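Local coordinates for putative uncharacterized protein (Emericella nidulans, PDB 3PGB), which probably oxidises primary amines with the help of a copper ion and a topaquinone cofactor formed within its own chain, at residues A[222-225]-A[226-229]; A[399-403]-A[404-408]; A[633-636]-A[637-641]; A[657-660]-A[661-665]; A[670-674]-A[675-679]. All coordinates share one frame; numbering follows the deposited sequence.

Interaction 1 of 5, residues A[222-225]-A[226-229]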
# COMPACT_ATOMS: atom_id res chain seq x y z
N TRP A 222 9.25 22.43 -28.82
CA TRP A 222 9.55 22.77 -27.43
C TRP A 222 10.54 21.76 -26.86
O TRP A 222 10.81 20.73 -27.48
CB TRP A 222 8.29 22.85 -26.57
CG TRP A 222 7.43 21.62 -26.56
CD1 TRP A 222 6.57 21.22 -27.54
CD2 TRP A 222 7.30 20.67 -25.50
NE1 TRP A 222 5.93 20.07 -27.16
CE2 TRP A 222 6.36 19.71 -25.92
CE3 TRP A 222 7.90 20.53 -24.24
CZ2 TRP A 222 6.00 18.62 -25.13
CZ3 TRP A 222 7.54 19.44 -23.45
CH2 TRP A 222 6.60 18.50 -23.90
N GLY A 223 11.08 22.05 -25.68
CA GLY A 223 12.18 21.26 -25.13
C GLY A 223 12.28 21.16 -23.62
O GLY A 223 11.42 20.57 -22.97
N ILE A 224 13.33 21.75 -23.07
CA ILE A 224 13.81 21.39 -21.74
C ILE A 224 13.37 22.33 -20.62
O ILE A 224 13.12 23.52 -20.85
CB ILE A 224 15.35 21.24 -21.71
CG1 ILE A 224 16.05 22.59 -21.93
CG2 ILE A 224 15.78 20.24 -22.76
CD1 ILE A 224 17.57 22.53 -21.86
N ASP A 225 13.29 21.76 -19.42
CA ASP A 225 13.04 22.48 -18.19
C ASP A 225 13.81 21.72 -17.10
O ASP A 225 13.56 20.54 -16.88
CB ASP A 225 11.54 22.51 -17.88
CG ASP A 225 11.19 23.35 -16.64
OD1 ASP A 225 12.10 23.84 -15.94
OD2 ASP A 225 9.98 23.51 -16.37
N PRO A 226 14.77 22.39 -16.43
CA PRO A 226 15.22 23.76 -16.63
C PRO A 226 16.06 23.92 -17.89
O PRO A 226 16.45 22.92 -18.51
CB PRO A 226 16.07 24.03 -15.39
CG PRO A 226 16.58 22.71 -15.01
CD PRO A 226 15.53 21.72 -15.36
N LEU A 227 16.32 25.16 -18.27
CA LEU A 227 17.26 25.45 -19.35
C LEU A 227 18.68 25.23 -18.82
O LEU A 227 18.93 25.33 -17.62
CB LEU A 227 17.10 26.88 -19.84
CG LEU A 227 15.73 27.29 -20.40
CD1 LEU A 227 15.74 28.76 -20.80
CD2 LEU A 227 15.35 26.41 -21.57
N TRP A 228 19.60 24.90 -19.73
CA TRP A 228 20.99 24.65 -19.35
C TRP A 228 21.63 25.96 -18.92
O TRP A 228 21.50 26.98 -19.60
CB TRP A 228 21.78 24.05 -20.51
CG TRP A 228 21.60 22.56 -20.68
CD1 TRP A 228 20.64 21.78 -20.12
CD2 TRP A 228 22.39 21.70 -21.50
NE1 TRP A 228 20.80 20.48 -20.52
CE2 TRP A 228 21.86 20.40 -21.37
CE3 TRP A 228 23.50 21.89 -22.33
CZ2 TRP A 228 22.40 19.30 -22.03
CZ3 TRP A 228 24.04 20.81 -22.99
CH2 TRP A 228 23.49 19.52 -22.83
N GLN A 229 22.33 25.91 -17.78
CA GLN A 229 22.87 27.11 -17.14
C GLN A 229 24.34 26.90 -16.75
O GLN A 229 24.72 27.04 -15.60
CB GLN A 229 22.02 27.47 -15.91
CG GLN A 229 20.59 27.87 -16.25
CD GLN A 229 19.63 27.73 -15.07
OE1 GLN A 229 19.90 28.21 -13.98
NE2 GLN A 229 18.50 27.06 -15.31

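Interaction 2 of 5, residues A[399-403]-A[404-408]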
# COMPACT_ATOMS: atom_id res chain seq x y z
N VAL A 399 15.29 17.01 -19.00
CA VAL A 399 14.08 17.39 -18.28
C VAL A 399 14.16 17.02 -16.79
O VAL A 399 14.42 15.87 -16.44
CB VAL A 399 12.79 16.79 -18.89
CG1 VAL A 399 11.61 17.04 -17.97
CG2 VAL A 399 12.51 17.39 -20.25
N ALA A 400 13.97 18.02 -15.94
CA ALA A 400 13.84 17.82 -14.51
C ALA A 400 12.82 18.83 -13.99
O ALA A 400 13.18 19.86 -13.43
CB ALA A 400 15.18 17.99 -13.82
N TYR A 401 11.54 18.53 -14.22
CA TYR A 401 10.45 19.43 -13.84
C TYR A 401 10.39 19.63 -12.34
O TYR A 401 10.50 18.68 -11.56
CB TYR A 401 9.09 18.90 -14.33
CG TYR A 401 8.89 18.93 -15.82
CD1 TYR A 401 8.99 20.12 -16.53
CD2 TYR A 401 8.57 17.78 -16.53
CE1 TYR A 401 8.80 20.16 -17.89
CE2 TYR A 401 8.38 17.82 -17.90
CZ TYR A 401 8.50 19.01 -18.57
OH TYR A 401 8.32 19.08 -19.93
N LEU A 402 10.22 20.88 -11.94
CA LEU A 402 9.91 21.25 -10.58
C LEU A 402 8.58 21.99 -10.67
O LEU A 402 8.52 23.15 -11.08
CB LEU A 402 11.01 22.13 -10.00
CG LEU A 402 12.36 21.41 -9.80
CD1 LEU A 402 13.50 22.40 -9.62
CD2 LEU A 402 12.29 20.43 -8.62
N ASP A 403 7.50 21.29 -10.31
CA ASP A 403 6.14 21.69 -10.69
C ASP A 403 5.59 22.96 -10.06
O ASP A 403 4.65 23.55 -10.59
CB ASP A 403 5.16 20.53 -10.45
CG ASP A 403 5.19 19.49 -11.55
OD1 ASP A 403 5.40 19.87 -12.73
OD2 ASP A 403 5.00 18.30 -11.24
N SER A 404 6.14 23.40 -8.93
CA SER A 404 5.63 24.61 -8.29
C SER A 404 5.94 25.86 -9.12
O SER A 404 5.34 26.91 -8.89
CB SER A 404 6.16 24.76 -6.86
OG SER A 404 7.51 25.12 -6.85
N TYR A 405 6.86 25.75 -10.07
CA TYR A 405 7.08 26.79 -11.07
C TYR A 405 5.79 27.05 -11.84
O TYR A 405 5.39 28.20 -12.04
CB TYR A 405 8.19 26.38 -12.04
CG TYR A 405 8.39 27.33 -13.21
CD1 TYR A 405 9.15 28.49 -13.06
CD2 TYR A 405 7.83 27.06 -14.45
CE1 TYR A 405 9.34 29.37 -14.13
CE2 TYR A 405 8.02 27.94 -15.53
CZ TYR A 405 8.77 29.09 -15.35
OH TYR A 405 8.95 29.96 -16.40
N TYR A 406 5.13 25.98 -12.27
CA TYR A 406 3.86 26.08 -12.97
C TYR A 406 2.75 26.31 -11.96
O TYR A 406 1.79 27.06 -12.22
CB TYR A 406 3.60 24.83 -13.80
CG TYR A 406 4.67 24.59 -14.84
CD1 TYR A 406 5.71 23.69 -14.60
CD2 TYR A 406 4.67 25.29 -16.05
CE1 TYR A 406 6.70 23.48 -15.54
CE2 TYR A 406 5.66 25.08 -17.00
CZ TYR A 406 6.68 24.18 -16.75
OH TYR A 406 7.67 23.97 -17.68
N GLY A 407 2.90 25.68 -10.79
CA GLY A 407 1.96 25.80 -9.68
C GLY A 407 0.93 24.69 -9.66
O GLY A 407 0.38 24.36 -10.69
N PHE A 408 0.68 24.12 -8.49
CA PHE A 408 -0.42 23.15 -8.31
C PHE A 408 -1.79 23.84 -8.21
O PHE A 408 -2.79 23.32 -8.70
CB PHE A 408 -0.17 22.29 -7.06
CG PHE A 408 0.86 21.22 -7.27
CD1 PHE A 408 0.48 19.94 -7.62
CD2 PHE A 408 2.21 21.50 -7.13
CE1 PHE A 408 1.42 18.94 -7.82
CE2 PHE A 408 3.16 20.51 -7.33
CZ PHE A 408 2.75 19.23 -7.68

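Interaction 3 of 5, residues A[633-636]-A[637-641]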
# COMPACT_ATOMS: atom_id res chain seq x y z
N SER A 633 23.07 16.57 -13.09
CA SER A 633 23.51 17.68 -13.92
C SER A 633 22.34 18.61 -14.27
O SER A 633 22.54 19.81 -14.47
CB SER A 633 24.16 17.17 -15.21
OG SER A 633 25.35 16.44 -14.94
N ASN A 634 21.13 18.07 -14.33
CA ASN A 634 19.94 18.88 -14.60
C ASN A 634 19.60 19.83 -13.45
O ASN A 634 19.23 20.99 -13.66
CB ASN A 634 18.72 18.00 -14.83
CG ASN A 634 18.79 17.21 -16.11
OD1 ASN A 634 19.68 17.41 -16.94
ND2 ASN A 634 17.83 16.31 -16.29
N LEU A 635 19.71 19.31 -12.23
CA LEU A 635 19.22 20.01 -11.05
C LEU A 635 20.26 20.91 -10.42
O LEU A 635 19.93 22.01 -9.98
CB LEU A 635 18.74 19.00 -10.00
CG LEU A 635 17.41 18.30 -10.28
CD1 LEU A 635 17.06 17.40 -9.12
CD2 LEU A 635 16.32 19.33 -10.52
N VAL A 636 21.50 20.44 -10.37
CA VAL A 636 22.56 21.12 -9.64
C VAL A 636 22.09 21.30 -8.18
O VAL A 636 21.92 20.31 -7.48
CB VAL A 636 22.99 22.42 -10.35
CG1 VAL A 636 24.21 23.03 -9.68
CG2 VAL A 636 23.30 22.12 -11.81
N HIS A 637 21.84 22.53 -7.73
CA HIS A 637 21.44 22.75 -6.33
C HIS A 637 19.92 22.93 -6.15
O HIS A 637 19.47 23.22 -5.04
CB HIS A 637 22.18 23.96 -5.75
CG HIS A 637 23.67 23.82 -5.73
ND1 HIS A 637 24.31 22.80 -5.05
CD2 HIS A 637 24.65 24.58 -6.28
CE1 HIS A 637 25.62 22.93 -5.20
NE2 HIS A 637 25.85 24.00 -5.94
N ALA A 638 19.14 22.71 -7.21
CA ALA A 638 17.73 23.13 -7.25
C ALA A 638 16.73 22.24 -6.49
O ALA A 638 15.61 22.67 -6.21
CB ALA A 638 17.28 23.29 -8.70
N ALA A 639 17.11 21.00 -6.18
CA ALA A 639 16.20 20.06 -5.52
C ALA A 639 16.97 19.07 -4.64
O ALA A 639 16.92 17.86 -4.85
CB ALA A 639 15.40 19.31 -6.56
N HIS A 640 17.67 19.60 -3.64
CA HIS A 640 18.47 18.74 -2.75
C HIS A 640 17.62 17.90 -1.80
O HIS A 640 18.13 16.98 -1.16
CB HIS A 640 19.46 19.58 -1.94
CG HIS A 640 20.71 19.92 -2.68
ND1 HIS A 640 21.55 18.96 -3.20
CD2 HIS A 640 21.28 21.12 -2.97
CE1 HIS A 640 22.58 19.55 -3.79
NE2 HIS A 640 22.43 20.86 -3.66
N TRP A 641 16.35 18.25 -1.68
CA TRP A 641 15.41 17.49 -0.85
C TRP A 641 15.08 16.13 -1.48
O TRP A 641 14.62 15.23 -0.79
CB TRP A 641 14.12 18.29 -0.65
CG TRP A 641 13.56 18.81 -1.92
CD1 TRP A 641 13.73 20.06 -2.43
CD2 TRP A 641 12.76 18.10 -2.86
NE1 TRP A 641 13.08 20.18 -3.63
CE2 TRP A 641 12.48 18.99 -3.92
CE3 TRP A 641 12.25 16.80 -2.92
CZ2 TRP A 641 11.71 18.62 -5.02
CZ3 TRP A 641 11.48 16.44 -4.01
CH2 TRP A 641 11.22 17.34 -5.04
O HOH W 1 19.39 19.60 -6.67

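Interaction 4 of 5, residues A[657-660]-A[661-665]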
# COMPACT_ATOMS: atom_id res chain seq x y z
N THR A 657 9.51 26.57 3.82
CA THR A 657 9.36 25.68 2.67
C THR A 657 10.70 25.06 2.29
O THR A 657 11.74 25.68 2.44
CB THR A 657 8.84 26.46 1.42
OG1 THR A 657 9.83 27.41 0.99
CG2 THR A 657 7.56 27.21 1.74
N SER A 658 10.67 23.83 1.78
CA SER A 658 11.88 23.17 1.30
C SER A 658 12.26 23.61 -0.12
O SER A 658 13.35 23.28 -0.59
CB SER A 658 11.71 21.65 1.31
OG SER A 658 10.59 21.25 0.54
N ALA A 659 11.36 24.33 -0.80
CA ALA A 659 11.62 24.77 -2.17
C ALA A 659 11.17 26.21 -2.42
O ALA A 659 10.63 26.88 -1.54
CB ALA A 659 10.96 23.84 -3.15
N HIS A 660 11.43 26.66 -3.65
CA HIS A 660 10.94 27.92 -4.17
C HIS A 660 10.61 27.69 -5.64
O HIS A 660 11.34 26.96 -6.32
CB HIS A 660 12.01 28.99 -4.04
CG HIS A 660 11.55 30.37 -4.38
ND1 HIS A 660 11.35 30.79 -5.68
CD2 HIS A 660 11.26 31.43 -3.60
CE1 HIS A 660 10.95 32.05 -5.68
NE2 HIS A 660 10.88 32.46 -4.42
N PRO A 661 9.51 28.30 -6.14
CA PRO A 661 9.08 28.06 -7.52
C PRO A 661 10.13 28.35 -8.59
O PRO A 661 10.15 27.67 -9.61
CB PRO A 661 7.91 29.03 -7.69
CG PRO A 661 7.40 29.24 -6.34
CD PRO A 661 8.58 29.19 -5.43
N TYR A 662 10.97 29.35 -8.35
CA TYR A 662 11.97 29.76 -9.33
C TYR A 662 13.38 29.26 -9.01
O TYR A 662 14.37 29.87 -9.45
CB TYR A 662 12.00 31.30 -9.48
CG TYR A 662 10.65 31.94 -9.70
CD1 TYR A 662 9.73 31.38 -10.58
CD2 TYR A 662 10.30 33.11 -9.05
CE1 TYR A 662 8.48 31.96 -10.78
CE2 TYR A 662 9.06 33.70 -9.25
CZ TYR A 662 8.15 33.13 -10.11
OH TYR A 662 6.93 33.72 -10.31
N ASN A 663 13.48 28.16 -8.26
CA ASN A 663 14.77 27.46 -8.13
C ASN A 663 15.31 27.10 -9.53
O ASN A 663 16.50 27.15 -9.79
CB ASN A 663 14.66 26.19 -7.27
CG ASN A 663 14.67 26.47 -5.75
OD1 ASN A 663 14.72 27.61 -5.30
ND2 ASN A 663 14.63 25.40 -4.97
N SER A 664 14.40 26.74 -10.44
CA SER A 664 14.73 26.42 -11.83
C SER A 664 15.37 27.57 -12.62
O SER A 664 15.97 27.34 -13.67
CB SER A 664 13.45 26.00 -12.56
OG SER A 664 12.53 27.08 -12.60
N GLN A 665 15.20 28.80 -12.15
CA GLN A 665 15.71 29.96 -12.86
C GLN A 665 17.20 30.18 -12.60
O GLN A 665 17.87 30.83 -13.40
CB GLN A 665 14.92 31.22 -12.48
CG GLN A 665 13.42 31.12 -12.75
CD GLN A 665 13.11 30.75 -14.19
OE1 GLN A 665 13.05 31.62 -15.07
NE2 GLN A 665 12.92 29.45 -14.44

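Interaction 5 of 5, residues A[670-674]-A[675-679]. With CA (calcium ion), chain E.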
# COMPACT_ATOMS: atom_id res chain seq x y z
N PRO A 670 19.93 28.83 -6.21
CA PRO A 670 18.48 28.91 -6.06
C PRO A 670 18.06 29.67 -4.80
O PRO A 670 18.79 29.64 -3.81
CB PRO A 670 18.07 27.44 -5.93
CG PRO A 670 19.25 26.77 -5.36
CD PRO A 670 20.44 27.47 -5.93
N PRO A 671 16.88 30.33 -4.84
CA PRO A 671 16.33 30.99 -3.65
C PRO A 671 16.36 30.11 -2.41
O PRO A 671 16.87 30.53 -1.37
CB PRO A 671 14.90 31.32 -4.07
CG PRO A 671 15.01 31.59 -5.52
CD PRO A 671 16.08 30.65 -6.04
N VAL A 672 15.82 28.89 -2.52
CA VAL A 672 15.90 27.92 -1.42
C VAL A 672 16.77 26.74 -1.84
O VAL A 672 16.42 25.97 -2.74
CB VAL A 672 14.50 27.42 -0.99
CG1 VAL A 672 14.63 26.48 0.21
CG2 VAL A 672 13.60 28.59 -0.65
N ASP A 673 17.93 26.64 -1.19
CA ASP A 673 18.83 25.53 -1.34
C ASP A 673 18.66 24.69 -0.07
O ASP A 673 19.19 25.02 1.00
CB ASP A 673 20.25 26.06 -1.48
CG ASP A 673 21.29 24.96 -1.64
OD1 ASP A 673 21.09 23.86 -1.08
OD2 ASP A 673 22.32 25.22 -2.31
N PHE A 674 17.89 23.61 -0.20
CA PHE A 674 17.55 22.74 0.93
C PHE A 674 18.79 22.25 1.69
O PHE A 674 18.75 22.12 2.91
CB PHE A 674 16.68 21.56 0.47
CG PHE A 674 16.09 20.76 1.59
CD1 PHE A 674 15.08 21.28 2.39
CD2 PHE A 674 16.53 19.47 1.85
CE1 PHE A 674 14.54 20.54 3.43
CE2 PHE A 674 15.98 18.72 2.89
CZ PHE A 674 14.99 19.26 3.68
N SER A 675 19.89 21.99 0.98
CA SER A 675 21.15 21.55 1.62
C SER A 675 21.58 22.41 2.80
O SER A 675 22.12 21.90 3.78
CB SER A 675 22.31 21.51 0.62
OG SER A 675 22.25 20.33 -0.14
N THR A 676 21.33 23.72 2.69
CA THR A 676 21.81 24.70 3.67
C THR A 676 21.02 24.66 4.98
O THR A 676 21.41 25.30 5.95
CB THR A 676 21.77 26.13 3.07
OG1 THR A 676 20.41 26.55 2.90
CG2 THR A 676 22.49 26.19 1.71
N PHE A 677 19.92 23.92 5.00
CA PHE A 677 19.15 23.70 6.24
C PHE A 677 19.96 22.90 7.26
O PHE A 677 19.67 22.97 8.46
CB PHE A 677 17.85 22.92 5.95
CG PHE A 677 16.75 23.73 5.31
CD1 PHE A 677 17.02 24.87 4.54
CD2 PHE A 677 15.43 23.32 5.44
CE1 PHE A 677 15.99 25.59 3.94
CE2 PHE A 677 14.39 24.02 4.84
CZ PHE A 677 14.67 25.16 4.09
N PHE A 678 20.94 22.13 6.79
CA PHE A 678 21.70 21.21 7.63
C PHE A 678 23.03 21.83 8.07
O PHE A 678 24.03 21.78 7.34
CB PHE A 678 21.89 19.88 6.90
CG PHE A 678 20.59 19.24 6.51
CD1 PHE A 678 19.97 18.33 7.36
CD2 PHE A 678 19.96 19.60 5.32
CE1 PHE A 678 18.74 17.77 7.01
CE2 PHE A 678 18.75 19.04 4.98
CZ PHE A 678 18.13 18.12 5.82
N ASN A 679 22.99 22.42 9.26
CA ASN A 679 24.13 23.11 9.87
C ASN A 679 24.31 22.66 11.32
O ASN A 679 24.46 23.49 12.22
CB ASN A 679 23.94 24.63 9.78
CG ASN A 679 22.68 25.12 10.48
OD1 ASN A 679 21.72 24.36 10.64
ND2 ASN A 679 22.68 26.38 10.91
CA CA E . 19.44 23.78 10.60
O HOH W 2 19.29 25.93 9.63
O HOH W 3 17.05 23.97 10.23

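Interaction 1 of 5, residues A[222-225]-A[226-229]
I224 leads the contact, reaching over the turn that follows it to P226, L227 and W228. Its CG1 lies between the backbone N and the carbonyl carbon (chi1 68°), and the chain is extended beyond that point, which carries the tip forward along the sequence. CG1 rests 3.5 Å from P226 O and 3.9 Å from the branch carbon CD2 of L227. One bond farther out, I224 CD1 meets CD1 of the W228 indole at 3.6 Å, the two side chains running roughly at right angles. The contacts with L227 and W228 are apolar; that with P226 is van der Waals contact with its carbonyl oxygen.

D225 comes next, joined to P226 by a cis peptide; the evidence is the short 3.0 Å between D225 CA and P226 CA. With a 5.8 Å separation of I224 CA and L227 CA, and the backbone angles of the two middle residues, the bend fits a type VIb turn. D225 OD1 stands 3.1 Å from P226 N, which has no hydrogen to give. The other carboxylate oxygen, OD2, is hydrogen-bonded to Y406. Just past the turn, Q229 NE2 donates to L227 O at 2.9 Å (145° at the hydrogen), a bond within 226-229; the same NE2 also serves S664 O.

Strand 219-223, an outer strand of a five-stranded antiparallel sheet within this chain, runs out into this turn. I224 packs on W237 of the adjoining strand 235-242, D225 forms a backbone bond with A400 of strand 400-402, and W228 meets R571 of the second subunit in a cation-pi contact.

Interaction 2 of 5, residues A[399-403]-A[404-408]
D403 O receives G407 N at 2.8 Å, nearly straight (157°) and in the carbonyl plane, with a weak second bond from Y406 N, while L402 O takes Y405 N at 3.2 Å. Residues 404-406 have helical backbone angles without forming a regular helix, and the chain leaves this turn at G407, whose phi of 95° is positive.

Among the side chains, D403 touches F408 through its methylene: CB lies 3.7 Å from CE2, on an oblique approach. F408 is brought back against the D403 methylene by a CG anti to the carbonyl carbon (chi1 -77°).

The turn follows the short strand 400-402, which pairs antiparallel with strand 374-389 in the catalytic beta-sandwich domain of the copper amine oxidases. D403 is the predicted proton acceptor of the active site, and its side chain is about 7 Å, at the nearest approach, from that of the copper ligand H534. Other polar groups are satisfied by residues outside the turn: Y401 OH bonds to Q509 and S404 OG to E384, while the Y406 hydroxyl has its partner in D225.

On another flank of the turn, Y401 and Y406 meet obliquely, with Y401 CE1 4.0 Å from Y406 OH and Y401 CD1 4.2 Å from Y406 CE1. The Y406 ring is covered on one face by its sequence neighbour: Y405 CD2 sits 3.7 Å above the plane of Y406, over the ring centre.

Interaction 3 of 5, residues A[633-636]-A[637-641]
V636 and H637 occupy the two corners of a type II' beta turn running from L635 to A638, closed by the A638 N to L635 O bond of 3.0 Å. V636 has a phi of 56° and a psi of -112°, the values of the first corner of such a turn and more usual for glycine. Followed outward, its CB stands 2.9 Å from H637 N. CG1, anti to the backbone N, leans over the imidazole of the next residue: it lies 3.8 Å from H637 CD2 and 4.1 Å from the ring centroid, 27° off the normal, a CH-pi contact over one face. I667 and H668, in a later loop, also pack against this valine.

The H637 ring is held in turn by H640: H637 ND1 and H640 NE2 are hydrogen-bonded at 3.0 Å, each lying in the plane of the other ring. H640 ND1 is bonded to E643, so this imidazole is gripped at both nitrogens.

L635 sends CD1 to A639 CB at 3.6 Å, an apolar contact that continues onto L386 of strand 374-389 and A400 of strand 400-402. A water bridges V636 O and A639 N across the loop, donating to V636 O at 2.7 Å and accepting from A639 N at 2.7 Å.

Interaction 4 of 5, residues A[657-660]-A[661-665]
H660 turns its CG opposite its own backbone N (chi1 -172°), beside the carbonyl carbon, which lays the imidazole over P661 and brings ND1 within reach of the Y662 amide N-H. N663, whose CG lies anti to its carbonyl carbon, turns its side chain back toward the H660 backbone.

The proline contact is tight: P661 CD sits over one face of the H660 ring, 3.5 Å from its centroid and offset toward the rim, a CH-pi approach. The ring edge does different work. Y662 N donates to H660 ND1 at 3.1 Å, almost straight (164°) and in the ring plane. Past that bond, H660 CE1 reaches Y662 CD2 at 3.6 Å, the two rings meeting obliquely with planes at 56°. N663 OD1 stands 3.3 Å from H660 CB, but the amide has its polar partners farther on: ND2 bonds to A638 O, and OD1 accepts from V672 N.

H660 to N663 forms a type I beta turn, closed by N663 N to H660 O at 3.1 Å, with the donor well above the carbonyl plane; the chain continues into a short 3-10 segment in which Q665 N bonds to Y662 O at 3.0 Å. The turn belongs to the long loop between strands 646-650 and 686-698 of the enzyme domain. Since ND1 acts as an acceptor and NE2 is hydrogen-bonded to D148, the imidazole probably carries its proton on NE2. Y169 meets this ring edge-to-face, and F146 stacks on Y662. Before the turn, T657 OG1 closes back on A659 O at 2.7 Å, in the carbonyl plane.

Interaction 5 of 5, residues A[670-674]-A[675-679]
F674 and F677 meet at the heart of an aromatic cluster, F674 CE1 lying 3.5 Å from F677 CD2. The planes stand at 49°, an oblique pair, and F674 CD1 sits over one face of F677 toward its rim. F678 completes the cluster: its edge is turned toward the face of F674 in an offset edge-to-face pair, with planes at 76° and F678 CE2 3.5 Å from F674 CE2. F674 holds CG anti to the backbone N (chi1 -170°), which directs its ring toward both partners. V672 CG1 adds an aliphatic contact at the far end of F677.

These rings are placed by a 3-10 turn. F677 N donates to F674 O at 3.0 Å. One residue earlier, D673 O is gripped twice by T676, by its N at 3.0 Å and by OG1 at 2.7 Å, the hydroxyl coming nearly along the C=O axis. The D673 carboxylate adds a weak bond from S675 N to OD1. Farther out, W691 meets F674 edge-to-face, and R588 makes a cation-pi contact with F678.

The carbonyl at the last residue of the 3-10 segment goes to metal: F677 O binds the calcium ion at 2.3 Å, and two waters, E584, E681 and N679 are further ligands. A hard ion of this kind favours oxygen; the turn and the ring cluster probably help to hold this carbonyl toward it, while the acidic E584 and E681 probably balance its charge.

From the N terminus, the five contacts follow in series, each closing a local turn of its own; none nests in or crosses another. Interaction 1 turns out of strand 219-223 and docks on interaction 2 through D225, and on interaction 4, where Q229 NE2 approaches S664 O at 3.0 Å. Interaction 2 follows strand 400-402; residues 633-641 pack on that strand, and S404 and Y405 touch P661 of interaction 4. N663 then joins interactions 3, 4 and 5 by bonding to both 637-641 and 670-674. Loops before and after strand 646-650 are thereby tied to strand 400-402 and, through residues 675-679, to a calcium site.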